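Local coordinates for protein general negative regulator of transcription subunit 2 (Saccharomyces cerevisiae, PDB 4BY6) that serves as a core component of the CCR4-NOT complex, required for its integrity, and thereby acts in transcriptional regulation and cytoplasmic mRNA deadenylation, at residues Phe73-Glu76 with Ser77-Asn80; Phe113-Phe116 with Tyr117-Gly121. All blocks are in the same frame, centred on the assembly; numbering follows the deposited sequence.

Contact 1 (Phe73-Glu76 with Ser77-Asn80)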
ATOM      1  N   PHE E  73       6.345   0.585  16.510  1.00 70.55           N
ATOM      2  CA  PHE E  73       6.596  -0.155  17.736  1.00 68.51           C
ATOM      3  C   PHE E  73       6.815   0.738  18.962  1.00 63.43           C
ATOM      4  O   PHE E  73       7.660   1.638  18.958  1.00 60.62           O
ATOM      5  CB  PHE E  73       7.799  -1.067  17.563  1.00 68.09           C
ATOM      6  CG  PHE E  73       8.148  -1.811  18.799  1.00 76.54           C
ATOM      7  CD1 PHE E  73       7.253  -2.720  19.341  1.00 82.37           C
ATOM      8  CD2 PHE E  73       9.340  -1.570  19.452  1.00 77.84           C
ATOM      9  CE1 PHE E  73       7.558  -3.398  20.486  1.00 83.72           C
ATOM     10  CE2 PHE E  73       9.648  -2.238  20.599  1.00 79.23           C
ATOM     11  CZ  PHE E  73       8.759  -3.157  21.117  1.00 84.88           C
ATOM     12  N   THR E  74       6.039   0.471  20.007  1.00 62.43           N
ATOM     13  CA  THR E  74       6.170   1.167  21.283  1.00 54.14           C
ATOM     14  C   THR E  74       6.599   0.202  22.367  1.00 59.48           C
ATOM     15  O   THR E  74       5.804  -0.630  22.793  1.00 70.28           O
ATOM     16  CB  THR E  74       4.855   1.799  21.716  1.00 51.83           C
ATOM     17  OG1 THR E  74       4.442   2.773  20.751  1.00 56.89           O
ATOM     18  CG2 THR E  74       5.000   2.427  23.071  1.00 48.16           C
ATOM     19  N   PRO E  75       7.857   0.290  22.810  1.00 60.75           N
ATOM     20  CA  PRO E  75       8.313  -0.561  23.916  1.00 63.13           C
ATOM     21  C   PRO E  75       7.554  -0.213  25.194  1.00 65.17           C
ATOM     22  O   PRO E  75       7.103   0.936  25.336  1.00 67.61           O
ATOM     23  CB  PRO E  75       9.800  -0.220  24.047  1.00 69.02           C
ATOM     24  CG  PRO E  75      10.149   0.509  22.780  1.00 69.75           C
ATOM     25  CD  PRO E  75       8.905   1.215  22.354  1.00 63.22           C
ATOM     26  N   GLU E  76       7.441  -1.160  26.121  1.00 64.19           N
ATOM     27  CA  GLU E  76       6.634  -0.924  27.310  1.00 66.71           C
ATOM     28  C   GLU E  76       7.219   0.214  28.165  1.00 69.16           C
ATOM     29  O   GLU E  76       6.491   0.924  28.862  1.00 59.25           O
ATOM     30  CB  GLU E  76       6.506  -2.221  28.116  1.00 74.64           C
ATOM     31  CG  GLU E  76       5.305  -2.261  29.063  1.00 89.29           C
ATOM     32  CD  GLU E  76       5.163  -3.587  29.796  1.00106.96           C
ATOM     33  OE1 GLU E  76       6.123  -4.389  29.778  1.00114.81           O
ATOM     34  OE2 GLU E  76       4.082  -3.830  30.382  1.00111.43           O
ATOM     35  N   SER E  77       8.532   0.398  28.071  1.00 73.17           N
ATOM     36  CA  SER E  77       9.228   1.439  28.818  1.00 67.60           C
ATOM     37  C   SER E  77       8.838   2.824  28.343  1.00 63.79           C
ATOM     38  O   SER E  77       9.176   3.807  29.009  1.00 61.75           O
ATOM     39  CB  SER E  77      10.746   1.269  28.717  1.00 70.38           C
ATOM     40  OG  SER E  77      11.159   1.119  27.371  1.00 76.84           O
ATOM     41  N   PHE E  78       8.175   2.904  27.183  1.00 60.77           N
ATOM     42  CA  PHE E  78       7.667   4.181  26.666  1.00 55.37           C
ATOM     43  C   PHE E  78       6.407   4.637  27.393  1.00 54.37           C
ATOM     44  O   PHE E  78       6.013   5.799  27.301  1.00 46.86           O
ATOM     45  CB  PHE E  78       7.354   4.093  25.178  1.00 52.47           C
ATOM     46  CG  PHE E  78       8.525   4.337  24.288  1.00 58.14           C
ATOM     47  CD1 PHE E  78       9.812   4.100  24.721  1.00 60.40           C
ATOM     48  CD2 PHE E  78       8.336   4.837  23.008  1.00 57.53           C
ATOM     49  CE1 PHE E  78      10.888   4.334  23.887  1.00 59.39           C
ATOM     50  CE2 PHE E  78       9.408   5.070  22.175  1.00 52.54           C
ATOM     51  CZ  PHE E  78      10.687   4.815  22.617  1.00 52.73           C
ATOM     52  N   THR E  79       5.785   3.718  28.116  1.00 50.87           N
ATOM     53  CA  THR E  79       4.515   3.983  28.764  1.00 59.57           C
ATOM     54  C   THR E  79       4.599   3.859  30.288  1.00 68.57           C
ATOM     55  O   THR E  79       5.439   3.124  30.817  1.00 71.57           O
ATOM     56  CB  THR E  79       3.465   3.010  28.271  1.00 59.03           C
ATOM     57  OG1 THR E  79       3.798   1.689  28.737  1.00 64.33           O
ATOM     58  CG2 THR E  79       3.439   3.024  26.767  1.00 50.96           C
ATOM     59  N   ASN E  80       3.678   4.537  30.970  1.00 66.76           N
ATOM     60  CA  ASN E  80       3.639   4.624  32.426  1.00 69.70           C
ATOM     61  C   ASN E  80       4.941   5.164  33.025  1.00 68.43           C
ATOM     62  O   ASN E  80       5.499   4.595  33.962  1.00 77.49           O
ATOM     63  CB  ASN E  80       3.291   3.265  33.028  1.00 82.05           C
ATOM     64  CG  ASN E  80       1.894   2.819  32.655  1.00 95.08           C
ATOM     65  OD1 ASN E  80       0.910   3.444  33.052  1.00101.12           O
ATOM     66  ND2 ASN E  80       1.797   1.736  31.886  1.00 99.07           N
TER
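Pro75 O takes the amide of Phe78 at 2.9 Å from N, and one residue on Glu76 O takes Thr79 N at 3.0 Å: two successive i to i+3 bonds that wind a short 3-10 turn. Both amides approach from above the plane of the carbonyl they use. Glu76 O is gripped twice, because Thr79 OG1 also donates to it, 2.8 Å away and tilted 18° from the carbonyl plane. A chi1 of 68° places the Thr79 hydroxyl where it can make this bond, while its methyl CG2 lies near that of Thr74. The proline ring lies over one face of the aromatic one: Pro75 CD stands 3.6 Å from the centroid of the Phe78 ring, 8° off its normal, a CH-pi contact. Aromatic side chains of a chain of another protein meet this ring edge-to-face. Pro75 CD would probably lose its aromatic platform, and a gap open beside that chain, if an alanine stood in place of Phe78. Ser77 OG bonds to an acidic side chain of the same chain, where Phe78 O and Thr79 O also find partners. Inner carbonyls satisfied within and these three groups bonded outward are consistent with a turn that seats against a neighbouring protein.

Contact 2 (Phe113-Phe116 with Tyr117-Gly121)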
ATOM      1  N   PHE E 113       4.400  27.069  21.362  1.00 36.21           N
ATOM      2  CA  PHE E 113       3.687  27.182  20.099  1.00 39.11           C
ATOM      3  C   PHE E 113       3.004  25.851  19.750  1.00 46.30           C
ATOM      4  O   PHE E 113       1.833  25.813  19.358  1.00 50.42           O
ATOM      5  CB  PHE E 113       4.632  27.586  18.974  1.00 38.07           C
ATOM      6  CG  PHE E 113       5.118  28.994  19.059  1.00 36.28           C
ATOM      7  CD1 PHE E 113       4.311  29.992  19.583  1.00 35.60           C
ATOM      8  CD2 PHE E 113       6.383  29.328  18.581  1.00 36.32           C
ATOM      9  CE1 PHE E 113       4.759  31.301  19.632  1.00 37.97           C
ATOM     10  CE2 PHE E 113       6.848  30.638  18.632  1.00 40.02           C
ATOM     11  CZ  PHE E 113       6.048  31.626  19.163  1.00 41.19           C
ATOM     12  N   PHE E 114       3.766  24.768  19.868  1.00 38.10           N
ATOM     13  CA  PHE E 114       3.267  23.427  19.607  1.00 36.74           C
ATOM     14  C   PHE E 114       2.000  23.132  20.416  1.00 42.23           C
ATOM     15  O   PHE E 114       0.962  22.729  19.870  1.00 39.53           O
ATOM     16  CB  PHE E 114       4.339  22.408  19.942  1.00 31.38           C
ATOM     17  CG  PHE E 114       3.930  21.004  19.691  1.00 33.09           C
ATOM     18  CD1 PHE E 114       4.225  20.395  18.475  1.00 36.75           C
ATOM     19  CD2 PHE E 114       3.256  20.278  20.675  1.00 26.90           C
ATOM     20  CE1 PHE E 114       3.847  19.080  18.224  1.00 31.42           C
ATOM     21  CE2 PHE E 114       2.868  18.950  20.439  1.00 33.06           C
ATOM     22  CZ  PHE E 114       3.168  18.352  19.213  1.00 36.08           C
ATOM     23  N   LEU E 115       2.100  23.315  21.727  1.00 35.05           N
ATOM     24  CA  LEU E 115       0.942  23.122  22.592  1.00 31.43           C
ATOM     25  C   LEU E 115      -0.241  24.020  22.215  1.00 37.50           C
ATOM     26  O   LEU E 115      -1.370  23.546  22.095  1.00 36.73           O
ATOM     27  CB  LEU E 115       1.342  23.377  24.038  1.00 31.52           C
ATOM     28  CG  LEU E 115       2.210  22.276  24.615  1.00 35.62           C
ATOM     29  CD1 LEU E 115       2.769  22.737  25.956  1.00 39.20           C
ATOM     30  CD2 LEU E 115       1.379  20.981  24.743  1.00 26.81           C
ATOM     31  N   PHE E 116       0.029  25.310  22.016  1.00 35.87           N
ATOM     32  CA  PHE E 116      -1.005  26.289  21.678  1.00 41.57           C
ATOM     33  C   PHE E 116      -1.760  25.918  20.388  1.00 47.01           C
ATOM     34  O   PHE E 116      -2.957  26.163  20.259  1.00 47.06           O
ATOM     35  CB  PHE E 116      -0.375  27.677  21.538  1.00 37.97           C
ATOM     36  CG  PHE E 116      -1.307  28.726  20.999  1.00 37.84           C
ATOM     37  CD1 PHE E 116      -2.113  29.460  21.848  1.00 37.71           C
ATOM     38  CD2 PHE E 116      -1.368  28.986  19.628  1.00 45.46           C
ATOM     39  CE1 PHE E 116      -2.969  30.441  21.358  1.00 41.95           C
ATOM     40  CE2 PHE E 116      -2.216  29.971  19.122  1.00 44.77           C
ATOM     41  CZ  PHE E 116      -3.014  30.705  19.988  1.00 45.36           C
ATOM     42  N   TYR E 117      -1.048  25.336  19.433  1.00 46.35           N
ATOM     43  CA  TYR E 117      -1.660  24.938  18.177  1.00 47.41           C
ATOM     44  C   TYR E 117      -2.200  23.512  18.218  1.00 48.27           C
ATOM     45  O   TYR E 117      -2.840  23.086  17.265  1.00 53.48           O
ATOM     46  CB  TYR E 117      -0.665  25.055  17.035  1.00 29.59           C
ATOM     47  CG  TYR E 117      -0.476  26.456  16.528  1.00 46.40           C
ATOM     48  CD1 TYR E 117      -1.447  27.069  15.739  1.00 32.42           C
ATOM     49  CD2 TYR E 117       0.675  27.174  16.830  1.00 36.65           C
ATOM     50  CE1 TYR E 117      -1.280  28.351  15.254  1.00 33.74           C
ATOM     51  CE2 TYR E 117       0.848  28.469  16.355  1.00 34.96           C
ATOM     52  CZ  TYR E 117      -0.132  29.050  15.561  1.00 35.24           C
ATOM     53  OH  TYR E 117       0.048  30.340  15.094  1.00 37.31           O
ATOM     54  N   LYS E 118      -1.928  22.758  19.286  1.00 46.56           N
ATOM     55  CA  LYS E 118      -2.380  21.360  19.310  1.00 43.47           C
ATOM     56  C   LYS E 118      -3.599  21.098  20.201  1.00 44.83           C
ATOM     57  O   LYS E 118      -4.324  20.122  19.988  1.00 50.38           O
ATOM     58  CB  LYS E 118      -1.250  20.426  19.739  1.00 39.32           C
ATOM     59  CG  LYS E 118      -1.437  19.017  19.208  1.00 59.44           C
ATOM     60  CD  LYS E 118      -0.684  17.962  20.026  1.00 70.57           C
ATOM     61  CE  LYS E 118      -0.965  16.546  19.516  1.00 72.99           C
ATOM     62  NZ  LYS E 118       0.005  15.558  20.075  1.00 73.83           N
ATOM     63  N   HIS E 119      -3.830  21.963  21.186  1.00 44.69           N
ATOM     64  CA  HIS E 119      -4.919  21.749  22.142  1.00 44.14           C
ATOM     65  C   HIS E 119      -5.860  22.948  22.305  1.00 49.09           C
ATOM     66  O   HIS E 119      -5.858  23.614  23.343  1.00 58.30           O
ATOM     67  CB  HIS E 119      -4.325  21.352  23.496  1.00 31.24           C
ATOM     68  CG  HIS E 119      -3.450  20.151  23.408  1.00 38.55           C
ATOM     69  ND1 HIS E 119      -3.957  18.875  23.289  1.00 38.12           N
ATOM     70  CD2 HIS E 119      -2.096  20.024  23.384  1.00 42.96           C
ATOM     71  CE1 HIS E 119      -2.957  18.008  23.211  1.00 39.60           C
ATOM     72  NE2 HIS E 119      -1.821  18.684  23.263  1.00 47.17           N
ATOM     73  N   PRO E 120      -6.685  23.208  21.288  1.00 40.80           N
ATOM     74  CA  PRO E 120      -7.589  24.353  21.398  1.00 45.66           C
ATOM     75  C   PRO E 120      -8.616  24.165  22.526  1.00 46.90           C
ATOM     76  O   PRO E 120      -9.011  23.022  22.800  1.00 43.35           O
ATOM     77  CB  PRO E 120      -8.273  24.400  20.010  1.00 39.36           C
ATOM     78  CG  PRO E 120      -8.193  22.997  19.488  1.00 37.25           C
ATOM     79  CD  PRO E 120      -6.859  22.473  20.018  1.00 42.79           C
ATOM     80  N   GLY E 121      -9.002  25.270  23.174  1.00 40.14           N
ATOM     81  CA  GLY E 121     -10.065  25.280  24.167  1.00 42.63           C
ATOM     82  C   GLY E 121      -9.761  24.521  25.441  1.00 47.60           C
ATOM     83  O   GLY E 121     -10.653  23.923  26.054  1.00 52.44           O
TER
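Tyr117 and Phe116, neighbours in sequence near the end of helix 109-118, meet as a T-shaped pair. The edge of the Phe116 ring is directed at the face of Tyr117, with centroids 5.2 Å apart and planes at 90°. Phe116 CD2 makes the closest approach, 3.9 Å from Tyr117 CD2 and over the centre of the tyrosine ring. The torsions make this possible: Phe116 carries CG opposite its backbone N (chi1 172°), whereas Tyr117 carries CG opposite its carbonyl carbon (chi1 -79°), which swings the tyrosine ring back along the helix until its edge lies near Phe113 O. Phe113 O also accepts Tyr117 N, 2.9 Å away, an ordinary i to i+4 helix bond. Farther out, the tyrosine hydroxyl bonds to Lys144 O, while Phe116 meets Trp146 and Tyr139 edge-to-face.

Along another side of the helix, Lys118 runs next to Phe114, both pointing the same way, and its extended aliphatic chain places CD 3.7 Å from Phe114 CE2. Its charged end makes a cation-pi contact with an aromatic side chain of another protein's chain.

Leu115 O accepts two amides. His119 N lies 3.1 Å from Leu115 O, nearly along the C=O axis, whereas Lys118 N, 3.0 Å from Leu115 O, sits well above the carbonyl plane; i+4 and i+3 bonds thus share one acceptor, as often happens near the C-terminal end of a helix. Beyond it, His119 NE2 is hydrogen-bonded to an aromatic side chain of the other protein. The chemistry therefore faces two ways: the rings tie the helix into its own domain, yet Phe116 also meets an aromatic side chain of the partner subunit edge-to-face, and there the lysine and histidine add their polar links.

The two contacts sit in different surroundings. Contact 1 belongs to the long loop between helices 35-40 and 101-104, about 26 Å from the chain centre, and owes much of its burial to other proteins of the assembly. Contact 2 is buried about 9 Å from the centre of the chain, at the end of helix 109-118, between its own domain and a neighbouring protein. They share no element: the centres of contact 1 and contact 2 are about 25 Å apart, and the nearest atoms of contact 1 and contact 2 about 14 Å apart. Each has a doubly accepting carbonyl, but a hydroxyl donor and a CH-pi contact mark the peripheral turn, a T-shaped aromatic pair the buried one. Both reach partner subunits, consistent with a protein needed for complex integrity.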